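Local atomic coordinates of aldehyde dehydrogenase family protein (Pseudomonas syringae pv. tomato, PDB entry 5IUV), a protein that probably oxidises indole-3-acetaldehyde to the auxin indole-3-acetic acid with NAD+, as an aldehyde dehydrogenase that contributes to the virulence of this plant pathogen. Residues A52-A57 with V219-G224. Residues are numbered along the deposited sequence; the frame is centred on the assembly and turned at random.
Sequences ASCDAA and VLPGYG. With NAD (nicotinamide-adenine-dinucleotide), chain C.
Cys54 N donates to Pro221 O over 3.1 Å, the one direct hydrogen bond between 52-57 and 219-224. It joins the turn after strand 47-52 to the loop between strand 217-219 and helix 224-232 in the Rossmann-like NAD-binding domain of the aldehyde dehydrogenase fold. The N-H...O angle of 159° makes the bond fairly straight, and its donor sits only slightly off the carbonyl plane. The same carbonyl is flanked by Cys54 SG, 3.3 Å from Pro221 O: the thiol sits anti to its own carbonyl carbon (chi1 -62°), beside the backbone N that makes the bond. SG also touches the branch end Leu220 CD2 at 4.2 Å. Ala52 O instead sits above the CB-CG edge of the proline ring, 3.5 Å from Pro221 CG, and its approach to Pro221 O pairs two acceptors without a bond.

One water supplies a second, indirect link. It donates to Cys54 O, accepts from Tyr223 N and is bonded to Ser53 OG, three partners that fix its position between the backbones. Ser53 OG, anti to the backbone N (chi1 -176°), also meets the Tyr223 ring obliquely, 3.7 Å from Tyr223 CE2. Between these links the chains come close at Gly222, which has no side chain to keep them apart: its CA is 4.4 Å from Ser53 CA.

Farther out, Val227 of helix 224-232 packs on both Cys54 and Leu220, while Ala22 touches Cys54 and Pro221. Lys191 NZ bonds both Gly222 O and NAD, tying this loop to the cofactor site. Tyr223 occupies the N-cap position of helix 224-232, and the next residue brings Gly224 CA to 3.4 Å from C4A of the NAD adenine.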
loop_
_atom_site.group_PDB
_atom_site.type_symbol
_atom_site.label_atom_id
_atom_site.label_comp_id
_atom_site.label_asym_id
_atom_site.label_seq_id
_atom_site.Cartn_x
_atom_site.Cartn_y
_atom_site.Cartn_z
ATOM N N ALA A 52 -11.578 35.291 25.792
ATOM C CA ALA A 52 -12.968 35.152 25.366
ATOM C C ALA A 52 -13.563 33.826 25.839
ATOM O O ALA A 52 -12.956 32.768 25.675
ATOM C CB ALA A 52 -13.071 35.269 23.852
ATOM N N SER A 53 -14.733 33.892 26.465
ATOM C CA SER A 53 -15.415 32.694 26.933
ATOM C C SER A 53 -16.559 32.355 25.983
ATOM O O SER A 53 -17.682 32.814 26.174
ATOM C CB SER A 53 -15.938 32.886 28.365
ATOM O OG SER A 53 -16.515 31.693 28.860
ATOM N N CYS A 54 -16.266 31.560 24.953
ATOM C CA CYS A 54 -17.252 31.257 23.924
ATOM C C CYS A 54 -18.328 30.285 24.400
ATOM O O CYS A 54 -18.127 29.537 25.358
ATOM C CB CYS A 54 -16.557 30.698 22.680
ATOM S SG CYS A 54 -15.412 31.881 21.953
ATOM N N ASP A 55 -19.470 30.311 23.717
ATOM C CA ASP A 55 -20.610 29.470 24.061
ATOM C C ASP A 55 -21.252 28.972 22.766
ATOM O O ASP A 55 -20.646 29.074 21.692
ATOM C CB ASP A 55 -21.616 30.246 24.923
ATOM C CG ASP A 55 -22.407 29.347 25.881
ATOM O OD1 ASP A 55 -22.781 28.215 25.498
ATOM O OD2 ASP A 55 -22.659 29.783 27.026
ATOM N N ALA A 56 -22.478 28.462 22.863
ATOM C CA ALA A 56 -23.152 27.843 21.721
ATOM C C ALA A 56 -23.265 28.772 20.506
ATOM O O ALA A 56 -23.125 28.322 19.363
ATOM C CB ALA A 56 -24.535 27.354 22.132
ATOM N N ALA A 57 -23.514 30.056 20.747
ATOM C CA ALA A 57 -23.671 31.012 19.650
ATOM C C ALA A 57 -22.386 31.165 18.839
ATOM O O ALA A 57 -22.413 31.317 17.610
ATOM C CB ALA A 57 -24.115 32.365 20.184
ATOM N N VAL A 219 -10.760 29.417 15.897
ATOM C CA VAL A 219 -10.362 29.007 17.247
ATOM C C VAL A 219 -11.320 29.565 18.304
ATOM O O VAL A 219 -11.517 30.778 18.395
ATOM C CB VAL A 219 -8.928 29.467 17.579
ATOM C CG1 VAL A 219 -8.554 29.057 19.010
ATOM C CG2 VAL A 219 -7.938 28.876 16.571
ATOM N N LEU A 220 -11.905 28.678 19.100
ATOM C CA LEU A 220 -12.873 29.085 20.120
ATOM C C LEU A 220 -12.421 28.726 21.538
ATOM O O LEU A 220 -12.647 27.608 22.003
ATOM C CB LEU A 220 -14.229 28.440 19.844
ATOM C CG LEU A 220 -14.855 28.681 18.471
ATOM C CD1 LEU A 220 -16.231 28.007 18.383
ATOM C CD2 LEU A 220 -14.952 30.179 18.189
ATOM N N PRO A 221 -11.769 29.674 22.230
ATOM C CA PRO A 221 -11.451 29.417 23.638
ATOM C C PRO A 221 -12.724 29.426 24.480
ATOM O O PRO A 221 -13.714 30.049 24.093
ATOM C CB PRO A 221 -10.515 30.572 24.010
ATOM C CG PRO A 221 -10.860 31.662 23.042
ATOM C CD PRO A 221 -11.273 30.984 21.771
ATOM N N GLY A 222 -12.711 28.713 25.597
ATOM C CA GLY A 222 -13.887 28.621 26.444
ATOM C C GLY A 222 -13.974 27.276 27.135
ATOM O O GLY A 222 -13.136 26.409 26.913
ATOM N N TYR A 223 -14.991 27.105 27.979
ATOM C CA TYR A 223 -15.117 25.902 28.789
ATOM C C TYR A 223 -15.615 24.711 27.989
ATOM O O TYR A 223 -16.303 24.870 26.982
ATOM C CB TYR A 223 -16.049 26.162 29.972
ATOM C CG TYR A 223 -15.538 27.249 30.882
ATOM C CD1 TYR A 223 -14.425 27.036 31.682
ATOM C CD2 TYR A 223 -16.153 28.493 30.928
ATOM C CE1 TYR A 223 -13.942 28.032 32.516
ATOM C CE2 TYR A 223 -15.675 29.498 31.762
ATOM C CZ TYR A 223 -14.569 29.259 32.548
ATOM O OH TYR A 223 -14.091 30.246 33.378
ATOM N N GLY A 224 -15.256 23.516 28.449
ATOM C CA GLY A 224 -15.717 22.295 27.814
ATOM C C GLY A 224 -17.226 22.157 27.853
ATOM O O GLY A 224 -17.854 21.788 26.857
HETATM P PA NAD C . -10.658 16.769 29.879
HETATM O O1A NAD C . -11.312 15.498 29.492
HETATM O O2A NAD C . -11.163 17.354 31.183
HETATM O O5B NAD C . -10.823 17.839 28.731
HETATM C C5B NAD C . -10.139 17.819 27.462
HETATM C C4B NAD C . -10.776 18.879 26.599
HETATM O O4B NAD C . -12.193 18.619 26.504
HETATM C C3B NAD C . -10.645 20.336 27.054
HETATM O O3B NAD C . -10.497 21.205 25.937
HETATM C C2B NAD C . -11.975 20.590 27.767
HETATM O O2B NAD C . -12.324 21.971 27.788
HETATM C C1B NAD C . -12.921 19.761 26.902
HETATM N N9A NAD C . -14.166 19.322 27.526
HETATM C C8A NAD C . -14.420 19.139 28.860
HETATM N N7A NAD C . -15.665 18.829 29.132
HETATM C C5A NAD C . -16.271 18.781 27.881
HETATM C C6A NAD C . -17.582 18.452 27.475
HETATM N N6A NAD C . -18.578 18.171 28.322
HETATM N N1A NAD C . -17.841 18.445 26.146
HETATM C C2A NAD C . -16.861 18.767 25.295
HETATM N N3A NAD C . -15.596 19.106 25.561
HETATM C C4A NAD C . -15.359 19.083 26.885
HETATM O O3 NAD C . -9.077 16.524 30.018
HETATM P PN NAD C . -7.842 17.448 30.458
HETATM O O1N NAD C . -7.904 17.558 31.935
HETATM O O2N NAD C . -7.852 18.686 29.644
HETATM O O5D NAD C . -6.579 16.597 29.975
HETATM C C5D NAD C . -6.043 15.503 30.750
HETATM C C4D NAD C . -6.474 14.211 30.099
HETATM O O4D NAD C . -5.977 14.170 28.741
HETATM C C3D NAD C . -5.934 12.946 30.753
HETATM O O3D NAD C . -6.979 11.990 30.897
HETATM C C2D NAD C . -4.865 12.497 29.750
HETATM O O2D NAD C . -4.588 11.101 29.708
HETATM C C1D NAD C . -5.488 12.918 28.399
HETATM N N1N NAD C . -4.411 13.050 27.329
HETATM C C2N NAD C . -4.463 12.078 26.301
HETATM C C3N NAD C . -3.564 12.147 25.247
HETATM C C7N NAD C . -3.514 11.105 24.158
HETATM O O7N NAD C . -4.164 10.046 24.282
HETATM N N7N NAD C . -2.690 11.308 23.159
HETATM C C4N NAD C . -2.612 13.168 25.242
HETATM C C5N NAD C . -2.560 14.092 26.280
HETATM C C6N NAD C . -3.476 14.018 27.317
HETATM O O HOH W 1 -16.884 29.319 27.680
#